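Local coordinates for protein LbaCas13a H328A (C2c2) (Lachnospiraceae bacterium NK4A179, PDB 5WLH) that binds and probably processes CRISPR precursor RNA as a type VI, RNA-guided, RNA-targeting nuclease, held here with a pre-crRNA carrying a 24-nt spacer, at residues H926-Y931 and V958-V963; Q904-V909 and N919-F924; K343-N348 and K368-N373. One frame throughout, in Å; residues are numbered along the deposited sequence.

Contact 1: residues H926-Y931 and V958-V963; sequences HSYKQY and VDITDV. With nucleotides of chain B.
Tyr928 and Lys929 receive Ile960 where two helices meet, helix 915-941 and the first turn of helix 960-974, which follows the short strand 958-959 of a two-stranded antiparallel hairpin. The two branches of Ile960 divide the work: CD1 lies in the plane of the Tyr928 ring, at its edge, 4.0 Å from CE2, while CG2 rests 3.9 Å from CD of Lys929. The extended chain of Lys929 carries its NZ past the isoleucine to 3.8 Å from Thr961 OG1. Both of these polar groups turn to Glu670, the lysine in a salt bridge and the threonine in a hydrogen bond. Ile955 of the same hairpin also touches Tyr928 and Ile960.

The next two residues of helix 915-941 hold nucleotide A25 of the bound RNA, chain B. Tyr931 has CG anti to its backbone nitrogen (chi1 -169°), which sends the ring under the adenine, and N3 of A25 sits 3.3 Å above the ring plane, over its centre. The base is also held at its Watson-Crick edge, where N6 of A25 donates to Gln930 OE1 over 2.8 Å at a nearly straight 174°. At the far end of the tyrosine, OH donates to the ribose O2' of A25 at 2.6 Å.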
loop_
_atom_site.group_PDB
_atom_site.type_symbol
_atom_site.label_atom_id
_atom_site.label_comp_id
_atom_site.label_asym_id
_atom_site.label_seq_id
_atom_site.Cartn_x
_atom_site.Cartn_y
_atom_site.Cartn_z
ATOM N N HIS A 926 13.794 -3.707 6.271
ATOM C CA HIS A 926 13.915 -2.794 7.405
ATOM C C HIS A 926 12.563 -2.473 8.015
ATOM O O HIS A 926 12.426 -2.407 9.249
ATOM C CB HIS A 926 14.559 -1.495 6.965
ATOM C CG HIS A 926 15.950 -1.658 6.466
ATOM N ND1 HIS A 926 16.564 -0.699 5.690
ATOM C CD2 HIS A 926 16.850 -2.656 6.626
ATOM C CE1 HIS A 926 17.788 -1.100 5.394
ATOM N NE2 HIS A 926 17.987 -2.280 5.947
ATOM N N SER A 927 11.573 -2.205 7.163
ATOM C CA SER A 927 10.243 -1.857 7.646
ATOM C C SER A 927 9.626 -3.029 8.390
ATOM O O SER A 927 8.981 -2.849 9.430
ATOM C CB SER A 927 9.356 -1.422 6.472
ATOM O OG SER A 927 9.805 -0.182 5.942
ATOM N N TYR A 928 9.828 -4.244 7.873
ATOM C CA TYR A 928 9.376 -5.437 8.581
ATOM C C TYR A 928 9.992 -5.517 9.974
ATOM O O TYR A 928 9.293 -5.744 10.972
ATOM C CB TYR A 928 9.735 -6.678 7.758
ATOM C CG TYR A 928 9.529 -7.962 8.520
ATOM C CD1 TYR A 928 8.262 -8.523 8.614
ATOM C CD2 TYR A 928 10.583 -8.610 9.140
ATOM C CE1 TYR A 928 8.049 -9.661 9.320
ATOM C CE2 TYR A 928 10.379 -9.786 9.852
ATOM C CZ TYR A 928 9.101 -10.308 9.917
ATOM O OH TYR A 928 8.831 -11.464 10.599
ATOM N N LYS A 929 11.316 -5.363 10.059
ATOM C CA LYS A 929 11.980 -5.556 11.344
ATOM C C LYS A 929 11.501 -4.529 12.365
ATOM O O LYS A 929 11.244 -4.867 13.528
ATOM C CB LYS A 929 13.490 -5.472 11.163
ATOM C CG LYS A 929 14.273 -5.778 12.448
ATOM C CD LYS A 929 15.776 -5.685 12.200
ATOM C CE LYS A 929 16.555 -6.091 13.456
ATOM N NZ LYS A 929 17.980 -6.399 13.160
ATOM N N GLN A 930 11.346 -3.280 11.934
ATOM C CA GLN A 930 10.904 -2.227 12.839
ATOM C C GLN A 930 9.473 -2.449 13.283
ATOM O O GLN A 930 9.136 -2.183 14.438
ATOM C CB GLN A 930 11.025 -0.862 12.167
ATOM C CG GLN A 930 11.042 0.295 13.168
ATOM C CD GLN A 930 9.672 0.753 13.590
ATOM O OE1 GLN A 930 8.684 0.545 12.873
ATOM N NE2 GLN A 930 9.600 1.437 14.749
ATOM N N TYR A 931 8.605 -2.882 12.360
ATOM C CA TYR A 931 7.207 -3.132 12.703
ATOM C C TYR A 931 7.105 -4.233 13.752
ATOM O O TYR A 931 6.436 -4.078 14.778
ATOM C CB TYR A 931 6.445 -3.491 11.419
ATOM C CG TYR A 931 4.933 -3.555 11.466
ATOM C CD1 TYR A 931 4.196 -3.095 12.559
ATOM C CD2 TYR A 931 4.239 -4.077 10.380
ATOM C CE1 TYR A 931 2.801 -3.177 12.563
ATOM C CE2 TYR A 931 2.878 -4.151 10.376
ATOM C CZ TYR A 931 2.159 -3.714 11.461
ATOM O OH TYR A 931 0.788 -3.828 11.408
ATOM N N VAL A 958 16.319 -17.662 9.421
ATOM C CA VAL A 958 17.648 -17.084 9.289
ATOM C C VAL A 958 17.664 -15.689 9.888
ATOM O O VAL A 958 16.639 -15.002 9.954
ATOM C CB VAL A 958 18.125 -17.061 7.821
ATOM C CG1 VAL A 958 18.154 -18.481 7.253
ATOM C CG2 VAL A 958 17.234 -16.181 6.989
ATOM N N ASP A 959 18.849 -15.273 10.324
ATOM C CA ASP A 959 19.000 -13.997 11.010
ATOM C C ASP A 959 18.695 -12.858 10.049
ATOM O O ASP A 959 19.247 -12.814 8.946
ATOM C CB ASP A 959 20.425 -13.816 11.537
ATOM C CG ASP A 959 20.725 -14.666 12.754
ATOM O OD1 ASP A 959 19.824 -15.389 13.232
ATOM O OD2 ASP A 959 21.883 -14.593 13.227
ATOM N N ILE A 960 17.833 -11.929 10.478
ATOM C CA ILE A 960 17.531 -10.773 9.638
ATOM C C ILE A 960 18.794 -9.980 9.331
ATOM O O ILE A 960 18.942 -9.435 8.229
ATOM C CB ILE A 960 16.459 -9.894 10.299
ATOM C CG1 ILE A 960 15.106 -10.605 10.249
ATOM C CG2 ILE A 960 16.376 -8.510 9.587
ATOM C CD1 ILE A 960 14.080 -10.037 11.211
ATOM N N THR A 961 19.725 -9.903 10.294
ATOM C CA THR A 961 20.985 -9.194 10.051
ATOM C C THR A 961 21.767 -9.824 8.901
ATOM O O THR A 961 22.422 -9.117 8.133
ATOM C CB THR A 961 21.832 -9.155 11.332
ATOM O OG1 THR A 961 21.087 -8.505 12.371
ATOM C CG2 THR A 961 23.136 -8.377 11.111
ATOM N N ASP A 962 21.707 -11.155 8.757
ATOM C CA ASP A 962 22.357 -11.797 7.621
ATOM C C ASP A 962 21.613 -11.516 6.327
ATOM O O ASP A 962 22.238 -11.264 5.291
ATOM C CB ASP A 962 22.458 -13.306 7.826
ATOM C CG ASP A 962 23.468 -13.678 8.890
ATOM O OD1 ASP A 962 24.308 -12.817 9.249
ATOM O OD2 ASP A 962 23.410 -14.825 9.358
ATOM N N VAL A 963 20.282 -11.591 6.362
ATOM C CA VAL A 963 19.498 -11.284 5.171
ATOM C C VAL A 963 19.796 -9.877 4.716
ATOM O O VAL A 963 19.986 -9.615 3.523
ATOM C CB VAL A 963 17.998 -11.463 5.441
ATOM C CG1 VAL A 963 17.213 -11.131 4.165
ATOM C CG2 VAL A 963 17.731 -12.895 5.864
ATOM P P A B 25 -3.607 2.237 14.131
ATOM O OP1 A B 25 -3.142 1.967 15.523
ATOM O OP2 A B 25 -4.150 3.569 13.782
ATOM O "O5'" A B 25 -2.387 1.922 13.169
ATOM C "C5'" A B 25 -2.540 1.898 11.756
ATOM C "C4'" A B 25 -1.824 0.716 11.160
ATOM O "O4'" A B 25 -0.386 0.930 11.207
ATOM C "C3'" A B 25 -2.080 -0.621 11.861
ATOM O "O3'" A B 25 -2.143 -1.644 10.875
ATOM C "C2'" A B 25 -0.809 -0.839 12.667
ATOM O "O2'" A B 25 -0.526 -2.195 12.948
ATOM C "C1'" A B 25 0.228 -0.230 11.736
ATOM N N9 A B 25 1.483 0.102 12.397
ATOM C C8 A B 25 1.665 0.491 13.702
ATOM N N7 A B 25 2.927 0.655 14.023
ATOM C C5 A B 25 3.603 0.343 12.852
ATOM C C6 A B 25 4.966 0.324 12.537
ATOM N N6 A B 25 5.911 0.642 13.424
ATOM N N1 A B 25 5.323 -0.047 11.291
ATOM C C2 A B 25 4.373 -0.367 10.405
ATOM N N3 A B 25 3.053 -0.388 10.595
ATOM C C4 A B 25 2.735 -0.016 11.847
#

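Contact 2: residues Q904-V909 and N919-F924; sequences QKWYIV and NHMLGF. With nucleotides of chain B.
Met921 reaches across to Trp906 and Val909 with a single atom, its terminal methyl. Apolar contact is all that joins the two segments. The side chain leaves its helix with CG anti to the backbone nitrogen (chi1 -174°) and stays extended, which carries CE to 3.5 Å from CZ3 and 3.7 Å from CE3 of Trp906, approaching the indole obliquely at its six-membered ring. The same methyl lies 4.1 Å from CG1 of Val909, one turn further along the helix, and the valine and methionine side chains cross at about a right angle. Helices 901-911 and 915-941, joined by a short turn, thus form a helical hairpin whose inner side is buried; Met602 of helix 588-602 touches both Trp906 and Val909, and Tyr505 of helix 486-517 covers Met921.

Contact with RNA falls to Asn919, whose amide lies over the face of the uracil of U35 of chain B in van der Waals contact. Its ND2 is 3.5 Å from C5 of that base, and CG is 3.7 Å from C6. With an alanine here, the face of the uracil near C5 and C6 would probably lose the amide that covers it, leaving the nucleotide less closely held.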
loop_
_atom_site.group_PDB
_atom_site.type_symbol
_atom_site.label_atom_id
_atom_site.label_comp_id
_atom_site.label_asym_id
_atom_site.label_seq_id
_atom_site.Cartn_x
_atom_site.Cartn_y
_atom_site.Cartn_z
ATOM N N GLN A 904 20.918 -18.448 0.647
ATOM C CA GLN A 904 21.211 -18.494 -0.784
ATOM C C GLN A 904 20.039 -17.984 -1.625
ATOM O O GLN A 904 20.244 -17.335 -2.659
ATOM C CB GLN A 904 21.615 -19.911 -1.178
ATOM C CG GLN A 904 22.957 -20.298 -0.523
ATOM C CD GLN A 904 23.412 -21.705 -0.906
ATOM O OE1 GLN A 904 22.846 -22.331 -1.797
ATOM N NE2 GLN A 904 24.405 -22.214 -0.194
ATOM N N LYS A 905 18.808 -18.268 -1.207
ATOM C CA LYS A 905 17.653 -17.737 -1.925
ATOM C C LYS A 905 17.617 -16.215 -1.875
ATOM O O LYS A 905 17.391 -15.557 -2.898
ATOM C CB LYS A 905 16.353 -18.285 -1.342
ATOM C CG LYS A 905 16.138 -19.774 -1.459
ATOM C CD LYS A 905 14.761 -20.049 -0.848
ATOM C CE LYS A 905 14.638 -21.448 -0.344
ATOM N NZ LYS A 905 13.361 -21.580 0.399
ATOM N N TRP A 906 17.760 -15.637 -0.678
ATOM C CA TRP A 906 17.758 -14.176 -0.578
ATOM C C TRP A 906 18.852 -13.584 -1.444
ATOM O O TRP A 906 18.670 -12.539 -2.079
ATOM C CB TRP A 906 17.957 -13.730 0.868
ATOM C CG TRP A 906 16.774 -13.948 1.707
ATOM C CD1 TRP A 906 16.567 -14.980 2.576
ATOM C CD2 TRP A 906 15.603 -13.127 1.769
ATOM N NE1 TRP A 906 15.339 -14.850 3.181
ATOM C CE2 TRP A 906 14.729 -13.717 2.706
ATOM C CE3 TRP A 906 15.211 -11.950 1.127
ATOM C CZ2 TRP A 906 13.483 -13.176 3.009
ATOM C CZ3 TRP A 906 13.977 -11.407 1.437
ATOM C CH2 TRP A 906 13.129 -12.020 2.369
ATOM N N TYR A 907 20.008 -14.238 -1.461
ATOM C CA TYR A 907 21.112 -13.808 -2.298
ATOM C C TYR A 907 20.722 -13.769 -3.765
ATOM O O TYR A 907 20.793 -12.715 -4.408
ATOM C CB TYR A 907 22.294 -14.746 -2.082
ATOM C CG TYR A 907 23.438 -14.516 -3.030
ATOM C CD1 TYR A 907 23.890 -13.229 -3.320
ATOM C CD2 TYR A 907 24.100 -15.599 -3.606
ATOM C CE1 TYR A 907 24.958 -13.031 -4.193
ATOM C CE2 TYR A 907 25.159 -15.415 -4.464
ATOM C CZ TYR A 907 25.599 -14.132 -4.749
ATOM O OH TYR A 907 26.668 -13.957 -5.607
ATOM N N ILE A 908 20.337 -14.919 -4.325
ATOM C CA ILE A 908 20.091 -14.973 -5.764
ATOM C C ILE A 908 18.904 -14.094 -6.149
ATOM O O ILE A 908 18.949 -13.391 -7.161
ATOM C CB ILE A 908 19.898 -16.428 -6.224
ATOM C CG1 ILE A 908 21.206 -17.204 -6.021
ATOM C CG2 ILE A 908 19.453 -16.490 -7.690
ATOM C CD1 ILE A 908 22.399 -16.598 -6.822
ATOM N N VAL A 909 17.823 -14.113 -5.363
ATOM C CA VAL A 909 16.665 -13.300 -5.733
ATOM C C VAL A 909 17.032 -11.818 -5.729
ATOM O O VAL A 909 16.780 -11.107 -6.707
ATOM C CB VAL A 909 15.461 -13.602 -4.822
ATOM C CG1 VAL A 909 14.354 -12.556 -5.024
ATOM C CG2 VAL A 909 14.911 -14.968 -5.160
ATOM N N ASN A 919 17.305 -2.018 -3.548
ATOM C CA ASN A 919 17.206 -1.025 -2.484
ATOM C C ASN A 919 15.820 -1.038 -1.860
ATOM O O ASN A 919 15.676 -0.964 -0.631
ATOM C CB ASN A 919 17.530 0.373 -3.039
ATOM C CG ASN A 919 17.368 1.471 -1.991
ATOM O OD1 ASN A 919 18.186 1.585 -1.094
ATOM N ND2 ASN A 919 16.306 2.286 -2.110
ATOM N N HIS A 920 14.787 -1.100 -2.696
ATOM C CA HIS A 920 13.420 -1.199 -2.184
ATOM C C HIS A 920 13.226 -2.468 -1.354
ATOM O O HIS A 920 12.598 -2.434 -0.288
ATOM C CB HIS A 920 12.418 -1.201 -3.340
ATOM C CG HIS A 920 12.193 0.133 -3.979
ATOM N ND1 HIS A 920 12.151 1.311 -3.266
ATOM C CD2 HIS A 920 11.945 0.467 -5.270
ATOM C CE1 HIS A 920 11.918 2.316 -4.089
ATOM N NE2 HIS A 920 11.784 1.832 -5.311
ATOM N N MET A 921 13.727 -3.603 -1.846
ATOM C CA MET A 921 13.641 -4.844 -1.086
ATOM C C MET A 921 14.313 -4.701 0.269
ATOM O O MET A 921 13.757 -5.107 1.288
ATOM C CB MET A 921 14.276 -5.996 -1.872
ATOM C CG MET A 921 14.114 -7.357 -1.219
ATOM S SD MET A 921 14.913 -8.576 -2.298
ATOM C CE MET A 921 14.082 -10.086 -1.814
ATOM N N LEU A 922 15.491 -4.082 0.305
ATOM C CA LEU A 922 16.154 -3.846 1.580
ATOM C C LEU A 922 15.297 -2.968 2.484
ATOM O O LEU A 922 15.194 -3.225 3.692
ATOM C CB LEU A 922 17.517 -3.204 1.333
ATOM C CG LEU A 922 18.458 -3.100 2.520
ATOM C CD1 LEU A 922 18.568 -4.451 3.249
ATOM C CD2 LEU A 922 19.818 -2.632 2.003
ATOM N N GLY A 923 14.668 -1.943 1.915
ATOM C CA GLY A 923 13.805 -1.079 2.701
ATOM C C GLY A 923 12.612 -1.823 3.285
ATOM O O GLY A 923 12.198 -1.561 4.411
ATOM N N PHE A 924 12.052 -2.774 2.526
ATOM C CA PHE A 924 10.935 -3.559 3.039
ATOM C C PHE A 924 11.383 -4.455 4.190
ATOM O O PHE A 924 10.641 -4.672 5.154
ATOM C CB PHE A 924 10.333 -4.401 1.913
ATOM C CG PHE A 924 9.411 -3.622 1.002
ATOM C CD1 PHE A 924 8.413 -2.835 1.536
ATOM C CD2 PHE A 924 9.552 -3.687 -0.381
ATOM C CE1 PHE A 924 7.561 -2.099 0.689
ATOM C CE2 PHE A 924 8.701 -2.968 -1.217
ATOM C CZ PHE A 924 7.709 -2.195 -0.676
ATOM P P U B 35 21.816 4.053 -0.556
ATOM O OP1 U B 35 21.023 3.168 0.326
ATOM O OP2 U B 35 23.220 4.246 -0.120
ATOM O "O5'" U B 35 21.808 3.527 -2.048
ATOM C "C5'" U B 35 22.638 2.464 -2.460
ATOM C "C4'" U B 35 22.495 2.272 -3.941
ATOM O "O4'" U B 35 21.132 1.904 -4.252
ATOM C "C3'" U B 35 22.729 3.527 -4.760
ATOM O "O3'" U B 35 24.107 3.742 -4.965
ATOM C "C2'" U B 35 21.954 3.248 -6.039
ATOM O "O2'" U B 35 22.724 2.465 -6.933
ATOM C "C1'" U B 35 20.774 2.408 -5.518
ATOM N N1 U B 35 19.554 3.230 -5.370
ATOM C C2 U B 35 18.814 3.414 -6.516
ATOM O O2 U B 35 19.109 2.910 -7.584
ATOM N N3 U B 35 17.704 4.190 -6.362
ATOM C C4 U B 35 17.281 4.812 -5.207
ATOM O O4 U B 35 16.260 5.498 -5.258
ATOM C C5 U B 35 18.104 4.586 -4.062
ATOM C C6 U B 35 19.192 3.816 -4.176
#

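Contact 3: residues K343-N348 and K368-N373. With nucleotides of chain B.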
loop_
_atom_site.group_PDB
_atom_site.type_symbol
_atom_site.label_atom_id
_atom_site.label_comp_id
_atom_site.label_asym_id
_atom_site.label_seq_id
_atom_site.Cartn_x
_atom_site.Cartn_y
_atom_site.Cartn_z
ATOM N N LYS A 343 -36.172 11.515 -6.776
ATOM C CA LYS A 343 -36.256 12.540 -7.807
ATOM C C LYS A 343 -35.136 13.552 -7.568
ATOM O O LYS A 343 -35.066 14.177 -6.505
ATOM C CB LYS A 343 -37.645 13.193 -7.811
ATOM C CG LYS A 343 -38.045 13.918 -6.518
ATOM C CD LYS A 343 -37.721 15.414 -6.591
ATOM C CE LYS A 343 -37.524 16.001 -5.203
ATOM N NZ LYS A 343 -36.633 17.188 -5.269
ATOM N N LEU A 344 -34.247 13.679 -8.523
ATOM C CA LEU A 344 -33.185 14.649 -8.310
ATOM C C LEU A 344 -33.705 16.066 -8.562
ATOM O O LEU A 344 -34.459 16.288 -9.510
ATOM C CB LEU A 344 -32.012 14.357 -9.233
ATOM C CG LEU A 344 -31.274 13.055 -8.912
ATOM C CD1 LEU A 344 -30.168 12.842 -9.908
ATOM C CD2 LEU A 344 -30.735 13.114 -7.495
ATOM N N PRO A 345 -33.338 17.033 -7.721
ATOM C CA PRO A 345 -33.622 18.437 -8.046
ATOM C C PRO A 345 -32.903 18.843 -9.326
ATOM O O PRO A 345 -31.915 18.232 -9.733
ATOM C CB PRO A 345 -33.076 19.206 -6.834
ATOM C CG PRO A 345 -32.840 18.164 -5.765
ATOM C CD PRO A 345 -32.565 16.891 -6.477
ATOM N N LEU A 346 -33.416 19.890 -9.970
ATOM C CA LEU A 346 -32.775 20.401 -11.177
ATOM C C LEU A 346 -31.410 21.002 -10.852
ATOM O O LEU A 346 -31.154 21.453 -9.732
ATOM C CB LEU A 346 -33.657 21.453 -11.855
ATOM C CG LEU A 346 -34.929 20.987 -12.572
ATOM C CD1 LEU A 346 -34.667 19.731 -13.391
ATOM C CD2 LEU A 346 -36.075 20.770 -11.586
ATOM N N GLU A 347 -30.528 21.004 -11.850
ATOM C CA GLU A 347 -29.205 21.590 -11.688
ATOM C C GLU A 347 -29.308 23.101 -11.467
ATOM O O GLU A 347 -30.358 23.721 -11.655
ATOM C CB GLU A 347 -28.336 21.288 -12.907
ATOM C CG GLU A 347 -27.747 19.887 -12.912
ATOM C CD GLU A 347 -27.645 19.305 -14.310
ATOM O OE1 GLU A 347 -26.996 18.248 -14.470
ATOM O OE2 GLU A 347 -28.217 19.902 -15.248
ATOM N N ASN A 348 -28.190 23.696 -11.066
ATOM C CA ASN A 348 -28.171 25.099 -10.682
ATOM C C ASN A 348 -27.781 25.987 -11.863
ATOM O O ASN A 348 -27.404 25.517 -12.940
ATOM C CB ASN A 348 -27.201 25.323 -9.522
ATOM C CG ASN A 348 -27.151 24.140 -8.562
ATOM O OD1 ASN A 348 -26.735 23.029 -8.937
ATOM N ND2 ASN A 348 -27.580 24.368 -7.323
ATOM N N LYS A 368 -28.623 14.265 -0.410
ATOM C CA LYS A 368 -28.324 13.279 0.628
ATOM C C LYS A 368 -29.523 13.073 1.535
ATOM O O LYS A 368 -29.832 11.939 1.916
ATOM C CB LYS A 368 -27.114 13.700 1.451
ATOM C CG LYS A 368 -25.796 13.581 0.716
ATOM C CD LYS A 368 -24.653 13.826 1.693
ATOM C CE LYS A 368 -23.333 13.955 0.977
ATOM N NZ LYS A 368 -22.276 14.418 1.905
ATOM N N GLU A 369 -30.237 14.154 1.867
ATOM C CA GLU A 369 -31.414 13.981 2.714
ATOM C C GLU A 369 -32.524 13.248 1.970
ATOM O O GLU A 369 -33.258 12.469 2.584
ATOM C CB GLU A 369 -31.901 15.333 3.251
ATOM C CG GLU A 369 -32.737 15.210 4.539
ATOM C CD GLU A 369 -32.148 14.228 5.570
ATOM O OE1 GLU A 369 -32.906 13.355 6.066
ATOM O OE2 GLU A 369 -30.940 14.332 5.888
ATOM N N LEU A 370 -32.627 13.442 0.651
ATOM C CA LEU A 370 -33.585 12.687 -0.151
ATOM C C LEU A 370 -33.276 11.197 -0.126
ATOM O O LEU A 370 -34.175 10.364 0.052
ATOM C CB LEU A 370 -33.577 13.188 -1.588
ATOM C CG LEU A 370 -34.272 14.534 -1.833
ATOM C CD1 LEU A 370 -33.994 15.005 -3.238
ATOM C CD2 LEU A 370 -35.771 14.367 -1.605
ATOM N N TYR A 371 -32.011 10.838 -0.360
ATOM C CA TYR A 371 -31.609 9.434 -0.257
ATOM C C TYR A 371 -31.972 8.870 1.103
ATOM O O TYR A 371 -32.521 7.765 1.210
ATOM C CB TYR A 371 -30.107 9.300 -0.453
ATOM C CG TYR A 371 -29.606 9.162 -1.855
ATOM C CD1 TYR A 371 -29.747 7.964 -2.553
ATOM C CD2 TYR A 371 -28.910 10.205 -2.458
ATOM C CE1 TYR A 371 -29.232 7.817 -3.825
ATOM C CE2 TYR A 371 -28.400 10.072 -3.726
ATOM C CZ TYR A 371 -28.551 8.881 -4.401
ATOM O OH TYR A 371 -28.049 8.759 -5.674
ATOM N N ARG A 372 -31.628 9.605 2.166
ATOM C CA ARG A 372 -31.835 9.091 3.521
ATOM C C ARG A 372 -33.313 8.870 3.796
ATOM O O ARG A 372 -33.708 7.823 4.316
ATOM C CB ARG A 372 -31.250 10.040 4.561
ATOM C CG ARG A 372 -31.470 9.567 6.013
ATOM C CD ARG A 372 -30.854 10.536 6.997
ATOM N NE ARG A 372 -31.125 10.177 8.382
ATOM C CZ ARG A 372 -32.204 10.553 9.062
ATOM N NH1 ARG A 372 -33.136 11.309 8.480
ATOM N NH2 ARG A 372 -32.353 10.170 10.323
ATOM N N ASN A 373 -34.146 9.856 3.448
ATOM C CA ASN A 373 -35.586 9.701 3.628
ATOM C C ASN A 373 -36.103 8.467 2.909
ATOM O O ASN A 373 -36.884 7.695 3.474
ATOM C CB ASN A 373 -36.310 10.951 3.130
ATOM C CG ASN A 373 -36.041 12.142 4.002
ATOM O OD1 ASN A 373 -35.669 11.995 5.168
ATOM N ND2 ASN A 373 -36.219 13.337 3.451
ATOM P P G B 19 -32.844 10.014 15.506
ATOM O OP1 G B 19 -32.990 10.667 16.814
ATOM O OP2 G B 19 -32.696 10.793 14.261
ATOM O "O5'" G B 19 -31.528 9.124 15.664
ATOM C "C5'" G B 19 -31.348 8.271 16.777
ATOM C "C4'" G B 19 -30.188 7.348 16.519
ATOM O "O4'" G B 19 -30.438 6.643 15.281
ATOM C "C3'" G B 19 -28.851 8.036 16.299
ATOM O "O3'" G B 19 -28.177 8.254 17.523
ATOM C "C2'" G B 19 -28.109 7.054 15.404
ATOM O "O2'" G B 19 -27.609 5.998 16.202
ATOM C "C1'" G B 19 -29.245 6.503 14.552
ATOM N N9 G B 19 -29.414 7.206 13.269
ATOM C C8 G B 19 -30.424 8.066 12.895
ATOM N N7 G B 19 -30.314 8.473 11.666
ATOM C C5 G B 19 -29.163 7.840 11.201
ATOM C C6 G B 19 -28.518 7.884 9.935
ATOM O O6 G B 19 -28.857 8.531 8.938
ATOM N N1 G B 19 -27.374 7.072 9.905
ATOM C C2 G B 19 -26.918 6.317 10.959
ATOM N N2 G B 19 -25.803 5.585 10.771
ATOM N N3 G B 19 -27.513 6.271 12.134
ATOM C C4 G B 19 -28.611 7.047 12.181
ATOM P P A B 20 -27.350 9.597 17.773
ATOM O OP1 A B 20 -26.567 9.406 19.012
ATOM O OP2 A B 20 -28.289 10.723 17.558
ATOM O "O5'" A B 20 -26.298 9.636 16.587
ATOM C "C5'" A B 20 -25.213 8.727 16.550
ATOM C "C4'" A B 20 -24.509 8.799 15.224
ATOM O "O4'" A B 20 -25.396 8.353 14.170
ATOM C "C3'" A B 20 -24.103 10.183 14.773
ATOM O "O3'" A B 20 -22.948 10.656 15.424
ATOM C "C2'" A B 20 -23.944 9.990 13.273
ATOM O "O2'" A B 20 -22.745 9.282 12.983
ATOM C "C1'" A B 20 -25.126 9.070 12.983
ATOM N N9 A B 20 -26.329 9.853 12.639
ATOM C C8 A B 20 -27.367 10.228 13.460
ATOM N N7 A B 20 -28.281 10.945 12.850
ATOM C C5 A B 20 -27.816 11.039 11.544
ATOM C C6 A B 20 -28.317 11.670 10.395
ATOM N N6 A B 20 -29.456 12.352 10.352
ATOM N N1 A B 20 -27.600 11.576 9.265
ATOM C C2 A B 20 -26.447 10.896 9.284
ATOM N N3 A B 20 -25.866 10.271 10.303
ATOM C C4 A B 20 -26.613 10.379 11.408
#
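Leu370 meets Lys343 and Pro345 through its CD1 methyl, which its first torsion, with CG anti to the carbonyl carbon, carries out from helix 357-388 toward the loop 343-348. Lys343 folds back to meet it: CG sits between the backbone nitrogen and the carbonyl carbon, chi1 61°, and a further bend at chi2 brings the end of a chain that starts away from the helix round to the leucine. NZ finishes 4.0 Å from CD1 of Leu370, the two side chains crossing at about a right angle. The lysine also offers its backbone, as its carbonyl O lies 3.5 Å from the same methyl. Pro345 completes the cluster, CD of its ring lying 4.0 Å from CD1 of Leu370. No hydrogen bond links the segments, although Pro345 O accepts one from Arg363, a turn or two earlier on the same helix.

Arg372 works on the RNA side of that helix. Extended from CG to NE, it brings its guanidinium to the Hoogsteen edge of G19 of chain B. NE donates to O6 at 2.9 Å, and NH2 donates to N7 over 3.0 Å, almost straight at 178°. The remaining nitrogen, NH1, forms a salt bridge of 3.2 Å with Glu369 OE1, which receives it with its syn lone pair and sits 19° out of the guanidinium plane. These three bonds, one from each nitrogen, should fix the rotation of the group. Over one face lies A20 of chain B, its N6 3.2 Å above the plane and offset toward the rim. Paired donation from one arginine to O6 and N7 is the classic means of recognising guanine, here applied to the bound pre-crRNA from a long helix whose other flank packs against a surface loop.

How the contacts relate
Contacts 1 and 2 are neighbours, their centres 11 Å apart, and share helix 915-941; Val963 CG1 packs 3.5 Å from Trp906 CD2 and joins them directly. Contact 2 is fully buried and apolar between its segments, whereas contact 1 is only partly buried and ends in charged and hydroxyl groups. Contact 3 lies on the opposite side of the chain's centre, about 54 Å from either by centres, and is a surface contact of loop on helix. All three include a helix that also meets the RNA, but differently: polar bonds and a tyrosine ring lying against the base in contact 1, van der Waals packing in contact 2, and arginine reading of a guanine in contact 3.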